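Local coordinates for protein UDP-glucose 6-dehydrogenase (Pyrobaculum islandicum, PDB 3VTF) that probably catalyses the NAD-dependent oxidation of UDP-glucose, which it binds, to UDP-glucuronate, at residues G33-V38 and S181-F186; Y68-E73 and K344-D349. All blocks are in the same frame, centred on the assembly; numbering follows the deposited sequence.

Contacts 1 and 2 lie side by side on one flank of the substrate site, their centres about 12 Å apart, and their segments alternate along the chain. Contact 1 packs two helices within the NAD-binding domain, whereas contact 2 reaches from that domain to the UDP-binding domain. The two meet at the start of helix 182-187, where Ala182 N gives a hydrogen bond to Glu69 OE2 at 2.9 Å and Leu183 CD1 packs 3.5 Å from Gly71 O. The side chain of Ala182 comes within about 8 Å of a bound UDP-glucose, and contact 2 touches this ligand directly through Lys344.

Contact 1: residues G33-V38 and S181-F186; sequences GVVHAV and SALEDF
Phe186 and His36 meet because their first torsions turn both rings into the groove between their helices: CG of Phe186 stands anti to the backbone N (chi1 175°), while CG of His36 is anti to the carbonyl carbon (chi1 -79°), which brings its imidazole back toward the partner although its CB starts off away from it. The outcome is a T-shaped pair, with centroids 5.2 Å apart and planes at 88°. The edge of Phe186 presents CD1 and CE1 to one face of the imidazole, offset toward its rim, and CE1 lies 3.6 Å from His36 CD2. His36 ND1 is hydrogen-bonded to Val32 O, a bond that should restrict rotation of the imidazole.

Val35 fills the other half of the groove with its two branches. CG2 packs on Ala182 CB at 3.8 Å, while CG1 reaches Phe186 CB, also at 3.8 Å, and more loosely Leu183 CD2 at 4.2 Å. A beta-branched residue suits this place since each methyl has its own partner, and Ala182 offers a methyl short enough to sit against Val35 CG2 where the segment axes approach to 10.0 Å. No hydrogen bond links the segments, so apolar packing and the ring pair carry the contact.

Helix 31-43 follows strand 23-27 and carries Gly33, consistent with the last glycine of a Rossmann-type GxGxxG motif. Phe40 adds a second edge-to-face partner for Phe186, and Leu177, a substrate-binding residue, touches both Val35 and His36. Helix 72-81 packs against Val34, Val38 and Leu183, while helix 182-187 connects strand 169-172 to the antiparallel strand 192-196 of the same sheet.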
loop_
_atom_site.group_PDB
_atom_site.type_symbol
_atom_site.label_atom_id
_atom_site.label_comp_id
_atom_site.label_asym_id
_atom_site.label_seq_id
_atom_site.Cartn_x
_atom_site.Cartn_y
_atom_site.Cartn_z
ATOM N N GLY A 33 -2.138 21.638 -17.026
ATOM C CA GLY A 33 -2.406 22.178 -18.359
ATOM C C GLY A 33 -1.142 22.806 -18.955
ATOM O O GLY A 33 -0.833 22.566 -20.094
ATOM N N VAL A 34 -0.436 23.647 -18.182
ATOM C CA VAL A 34 0.715 24.381 -18.786
ATOM C C VAL A 34 1.885 23.437 -19.054
ATOM O O VAL A 34 2.529 23.572 -20.100
ATOM C CB VAL A 34 1.149 25.600 -17.922
ATOM C CG1 VAL A 34 1.885 25.098 -16.679
ATOM C CG2 VAL A 34 2.015 26.520 -18.780
ATOM N N VAL A 35 2.043 22.380 -18.234
ATOM C CA VAL A 35 3.102 21.417 -18.500
ATOM C C VAL A 35 2.745 20.566 -19.732
ATOM O O VAL A 35 3.612 20.191 -20.567
ATOM C CB VAL A 35 3.422 20.531 -17.259
ATOM C CG1 VAL A 35 4.249 19.298 -17.637
ATOM C CG2 VAL A 35 4.168 21.358 -16.216
ATOM N N HIS A 36 1.457 20.236 -19.864
ATOM C CA HIS A 36 1.116 19.485 -21.116
ATOM C C HIS A 36 1.243 20.340 -22.346
ATOM O O HIS A 36 1.662 19.868 -23.408
ATOM C CB HIS A 36 -0.291 18.916 -21.013
ATOM C CG HIS A 36 -0.326 17.644 -20.153
ATOM N ND1 HIS A 36 -0.210 17.674 -18.797
ATOM C CD2 HIS A 36 -0.344 16.318 -20.520
ATOM C CE1 HIS A 36 -0.172 16.387 -18.332
ATOM N NE2 HIS A 36 -0.276 15.580 -19.392
ATOM N N ALA A 37 0.820 21.584 -22.225
ATOM C CA ALA A 37 0.888 22.473 -23.421
ATOM C C ALA A 37 2.325 22.627 -23.878
ATOM O O ALA A 37 2.638 22.508 -25.075
ATOM C CB ALA A 37 0.255 23.819 -23.082
ATOM N N VAL A 38 3.195 22.954 -22.934
ATOM C CA VAL A 38 4.640 23.064 -23.245
ATOM C C VAL A 38 5.287 21.763 -23.688
ATOM O O VAL A 38 6.058 21.718 -24.695
ATOM C CB VAL A 38 5.389 23.662 -22.001
ATOM C CG1 VAL A 38 6.918 23.505 -22.160
ATOM C CG2 VAL A 38 5.000 25.114 -21.804
ATOM N N SER A 181 8.160 17.960 -9.866
ATOM C CA SER A 181 8.879 17.217 -10.915
ATOM C C SER A 181 7.963 17.007 -12.189
ATOM O O SER A 181 8.000 15.985 -12.790
ATOM C CB SER A 181 9.371 15.903 -10.361
ATOM O OG SER A 181 8.311 15.161 -9.755
ATOM N N ALA A 182 7.113 17.975 -12.514
ATOM C CA ALA A 182 6.052 17.709 -13.487
ATOM C C ALA A 182 6.657 17.484 -14.903
ATOM O O ALA A 182 6.184 16.668 -15.682
ATOM C CB ALA A 182 5.144 18.909 -13.492
ATOM N N LEU A 183 7.671 18.266 -15.258
ATOM C CA LEU A 183 8.285 18.122 -16.624
ATOM C C LEU A 183 8.933 16.780 -16.765
ATOM O O LEU A 183 8.737 16.064 -17.778
ATOM C CB LEU A 183 9.317 19.220 -16.923
ATOM C CG LEU A 183 8.700 20.527 -17.293
ATOM C CD1 LEU A 183 9.873 21.478 -17.186
ATOM C CD2 LEU A 183 8.134 20.463 -18.748
ATOM N N GLU A 184 9.717 16.376 -15.765
ATOM C CA GLU A 184 10.233 15.024 -15.846
ATOM C C GLU A 184 9.128 13.950 -15.915
ATOM O O GLU A 184 9.226 12.990 -16.688
ATOM C CB GLU A 184 11.126 14.722 -14.628
ATOM C CG GLU A 184 11.534 13.254 -14.464
ATOM C CD GLU A 184 12.408 13.043 -13.206
ATOM O OE1 GLU A 184 12.803 14.060 -12.583
ATOM O OE2 GLU A 184 12.682 11.878 -12.829
ATOM N N ASP A 185 8.072 14.084 -15.113
ATOM C CA ASP A 185 7.002 13.065 -15.161
ATOM C C ASP A 185 6.258 13.129 -16.461
ATOM O O ASP A 185 5.627 12.109 -16.857
ATOM C CB ASP A 185 5.963 13.377 -14.013
ATOM C CG ASP A 185 6.606 13.193 -12.624
ATOM O OD1 ASP A 185 7.583 12.417 -12.584
ATOM O OD2 ASP A 185 6.139 13.776 -11.625
ATOM N N PHE A 186 6.231 14.325 -17.100
ATOM C CA PHE A 186 5.609 14.439 -18.429
ATOM C C PHE A 186 6.445 13.610 -19.493
ATOM O O PHE A 186 5.904 12.793 -20.254
ATOM C CB PHE A 186 5.437 15.906 -18.888
ATOM C CG PHE A 186 4.901 16.002 -20.335
ATOM C CD1 PHE A 186 3.535 15.929 -20.572
ATOM C CD2 PHE A 186 5.775 16.014 -21.453
ATOM C CE1 PHE A 186 3.014 15.900 -21.861
ATOM C CE2 PHE A 186 5.268 15.947 -22.761
ATOM C CZ PHE A 186 3.870 15.922 -22.992
#

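Contact 2: residues Y68-E73 and K344-D349; sequences YEPGLE and KPNTDD. With UPG (uridine-5'-diphosphate-glucose), chain B.
Tyr68 lays the rim of its ring against the backbone of Asn346 and Thr347, and this is the close-packed part of the contact. With CG anti to the backbone N (chi1 170°), the ring reaches edge-on to the loop: CD2 lies 3.9 Å from Thr347 CA, and CE2 3.5 Å from Asn346 O. That carbonyl oxygen is buried without a hydrogen-bonding partner, so the weakly positive C-H edge of the tyrosine may ease its burial slightly. Tyr68 CB touches Asp348 OD1 at 3.5 Å.

At the partly exposed Asn346 amide and Pro70 the contacts are fewer. Tyr68 OH gives Asn346 OD1 a long hydrogen bond of 3.3 Å, approaching from 37° above the carbonyl plane, and the ring and amide planes stand 71° apart. The amide nitrogen passes alongside the proline ring, with ND2 3.4 Å from Pro70 CG. Beyond it the chain turns away to exposed Gly71, whose positive phi suits the third position of the type II turn from Glu69 to Leu72.

Replacing Tyr68 with an alanine would probably leave Asn346 OD1 without its hydroxyl donor and open a gap beside the backbone of Thr347.

At the start of segment 344-349, Lys344 extends its chain to the substrate: NZ donates to O2A of UDP-glucose at 2.6 Å, so a positive group suits this place beside the diphosphate. The same NZ also ties the loop to Glu179 O. The chemistry thus divides: one long hydrogen bond and van der Waals contacts join 68-73 to 344-349, a modest touch, whereas the carboxylates of Asp348 and Asp349 pair with Lys379 and Arg351 and the charge of Lys344 is turned to the diphosphate.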
loop_
_atom_site.group_PDB
_atom_site.type_symbol
_atom_site.label_atom_id
_atom_site.label_comp_id
_atom_site.label_asym_id
_atom_site.label_seq_id
_atom_site.Cartn_x
_atom_site.Cartn_y
_atom_site.Cartn_z
ATOM N N TYR A 68 5.360 28.391 -9.960
ATOM C CA TYR A 68 6.719 27.932 -9.890
ATOM C C TYR A 68 6.797 26.459 -10.134
ATOM O O TYR A 68 6.200 25.700 -9.389
ATOM C CB TYR A 68 7.345 28.242 -8.522
ATOM C CG TYR A 68 8.641 27.570 -8.389
ATOM C CD1 TYR A 68 9.745 27.951 -9.208
ATOM C CD2 TYR A 68 8.812 26.517 -7.474
ATOM C CE1 TYR A 68 10.977 27.300 -9.078
ATOM C CE2 TYR A 68 10.037 25.871 -7.363
ATOM C CZ TYR A 68 11.097 26.294 -8.152
ATOM O OH TYR A 68 12.240 25.631 -8.037
ATOM N N GLU A 69 7.606 26.042 -11.099
ATOM C CA GLU A 69 7.782 24.620 -11.362
ATOM C C GLU A 69 9.179 24.460 -11.948
ATOM O O GLU A 69 9.498 25.122 -12.950
ATOM C CB GLU A 69 6.723 24.157 -12.392
ATOM C CG GLU A 69 6.775 22.681 -12.780
ATOM C CD GLU A 69 6.617 21.691 -11.635
ATOM O OE1 GLU A 69 5.721 21.767 -10.771
ATOM O OE2 GLU A 69 7.351 20.705 -11.595
ATOM N N PRO A 70 10.012 23.613 -11.341
ATOM C CA PRO A 70 11.430 23.514 -11.717
ATOM C C PRO A 70 11.615 23.250 -13.218
ATOM O O PRO A 70 11.032 22.261 -13.758
ATOM C CB PRO A 70 11.927 22.305 -10.900
ATOM C CG PRO A 70 11.096 22.368 -9.643
ATOM C CD PRO A 70 9.719 22.859 -10.099
ATOM N N GLY A 71 12.364 24.141 -13.893
ATOM C CA GLY A 71 12.636 23.946 -15.349
ATOM C C GLY A 71 11.517 24.456 -16.288
ATOM O O GLY A 71 11.681 24.436 -17.496
ATOM N N LEU A 72 10.411 24.993 -15.746
ATOM C CA LEU A 72 9.331 25.417 -16.582
ATOM C C LEU A 72 9.641 26.672 -17.373
ATOM O O LEU A 72 9.230 26.810 -18.505
ATOM C CB LEU A 72 8.041 25.619 -15.761
ATOM C CG LEU A 72 6.773 26.083 -16.476
ATOM C CD1 LEU A 72 6.508 25.174 -17.686
ATOM C CD2 LEU A 72 5.598 26.116 -15.467
ATOM N N GLU A 73 10.317 27.645 -16.754
ATOM C CA GLU A 73 10.552 28.842 -17.481
ATOM C C GLU A 73 11.377 28.560 -18.723
ATOM O O GLU A 73 11.109 29.131 -19.761
ATOM C CB GLU A 73 11.266 29.884 -16.557
ATOM C CG GLU A 73 11.703 31.116 -17.328
ATOM C CD GLU A 73 12.464 32.084 -16.413
ATOM O OE1 GLU A 73 13.408 31.652 -15.710
ATOM O OE2 GLU A 73 12.077 33.255 -16.362
ATOM N N LYS A 344 4.650 20.961 0.235
ATOM C CA LYS A 344 5.831 20.112 0.243
ATOM C C LYS A 344 7.036 20.952 -0.204
ATOM O O LYS A 344 6.845 22.128 -0.609
ATOM C CB LYS A 344 5.678 18.957 -0.700
ATOM C CG LYS A 344 5.405 19.410 -2.141
ATOM C CD LYS A 344 5.408 18.157 -2.950
ATOM C CE LYS A 344 5.663 18.517 -4.387
ATOM N NZ LYS A 344 5.491 17.257 -5.153
ATOM N N PRO A 345 8.283 20.386 -0.105
ATOM C CA PRO A 345 9.454 21.178 -0.471
ATOM C C PRO A 345 9.502 21.535 -1.967
ATOM O O PRO A 345 8.991 20.806 -2.826
ATOM C CB PRO A 345 10.645 20.228 -0.155
ATOM C CG PRO A 345 10.118 19.311 0.934
ATOM C CD PRO A 345 8.699 19.052 0.438
ATOM N N ASN A 346 10.137 22.673 -2.254
ATOM C CA ASN A 346 10.348 23.060 -3.635
ATOM C C ASN A 346 9.057 23.418 -4.450
ATOM O O ASN A 346 8.860 23.011 -5.628
ATOM C CB ASN A 346 11.201 22.017 -4.335
ATOM C CG ASN A 346 12.047 22.658 -5.409
ATOM O OD1 ASN A 346 12.420 23.859 -5.289
ATOM N ND2 ASN A 346 12.304 21.922 -6.496
ATOM N N THR A 347 8.157 24.127 -3.770
ATOM C CA THR A 347 7.022 24.751 -4.449
ATOM C C THR A 347 6.731 25.932 -3.591
ATOM O O THR A 347 7.237 26.071 -2.439
ATOM C CB THR A 347 5.742 23.895 -4.457
ATOM O OG1 THR A 347 5.449 23.537 -3.099
ATOM C CG2 THR A 347 5.872 22.587 -5.262
ATOM N N ASP A 348 5.869 26.796 -4.121
ATOM C CA ASP A 348 5.421 27.929 -3.351
ATOM C C ASP A 348 3.914 27.791 -3.064
ATOM O O ASP A 348 3.308 28.618 -2.373
ATOM C CB ASP A 348 5.816 29.285 -3.980
ATOM C CG ASP A 348 5.145 29.540 -5.322
ATOM O OD1 ASP A 348 4.866 28.553 -6.014
ATOM O OD2 ASP A 348 4.915 30.738 -5.676
ATOM N N ASP A 349 3.372 26.693 -3.524
ATOM C CA ASP A 349 1.969 26.297 -3.300
ATOM C C ASP A 349 1.668 25.993 -1.818
ATOM O O ASP A 349 2.310 25.093 -1.217
ATOM C CB ASP A 349 1.721 25.031 -4.177
ATOM C CG ASP A 349 0.269 24.640 -4.266
ATOM O OD1 ASP A 349 -0.563 25.143 -3.496
ATOM O OD2 ASP A 349 -0.053 23.803 -5.134
HETATM N N1 UPG B . 3.758 13.262 1.669
HETATM C C2 UPG B . 3.886 12.668 2.959
HETATM N N3 UPG B . 4.617 11.559 3.091
HETATM C C4 UPG B . 5.177 10.960 1.973
HETATM C C5 UPG B . 5.051 11.507 0.649
HETATM C C6 UPG B . 4.268 12.675 0.545
HETATM O O2 UPG B . 3.347 13.184 3.990
HETATM O O4 UPG B . 5.822 9.871 2.139
HETATM C C1C UPG B . 2.906 14.473 1.621
HETATM C C2C UPG B . 3.664 15.611 0.965
HETATM O O2C UPG B . 4.397 16.389 1.907
HETATM C C3C UPG B . 2.523 16.439 0.334
HETATM C C4C UPG B . 1.467 15.398 -0.039
HETATM O O4C UPG B . 1.866 14.196 0.656
HETATM O O3C UPG B . 1.902 17.253 1.365
HETATM C C5C UPG B . 1.412 15.090 -1.554
HETATM O O5C UPG B . 2.761 14.986 -2.024
HETATM P PA UPG B . 3.048 14.680 -3.657
HETATM O O1A UPG B . 2.474 13.283 -4.060
HETATM O O2A UPG B . 4.505 15.107 -3.971
HETATM O O3A UPG B . 2.267 15.948 -4.271
HETATM P PB UPG B . 1.323 16.121 -5.603
HETATM O O1B UPG B . 2.005 17.119 -6.504
HETATM O O2B UPG B . 0.061 16.569 -4.825
HETATM O O3B UPG B . 1.236 14.771 -6.448
HETATM C "C1'" UPG B . 0.090 13.877 -6.309
HETATM C "C2'" UPG B . 0.514 12.532 -6.859
HETATM C "C3'" UPG B . 0.646 12.661 -8.395
HETATM C "C4'" UPG B . -0.714 13.158 -8.942
HETATM C "C5'" UPG B . -0.955 14.616 -8.380
HETATM C "C6'" UPG B . -2.291 15.290 -8.765
HETATM O "O2'" UPG B . 1.852 12.427 -6.233
HETATM O "O3'" UPG B . 0.961 11.376 -8.893
HETATM O "O4'" UPG B . -0.574 13.274 -10.374
HETATM O "O5'" UPG B . -1.083 14.379 -6.949
HETATM O "O6'" UPG B . -3.306 14.280 -8.975
#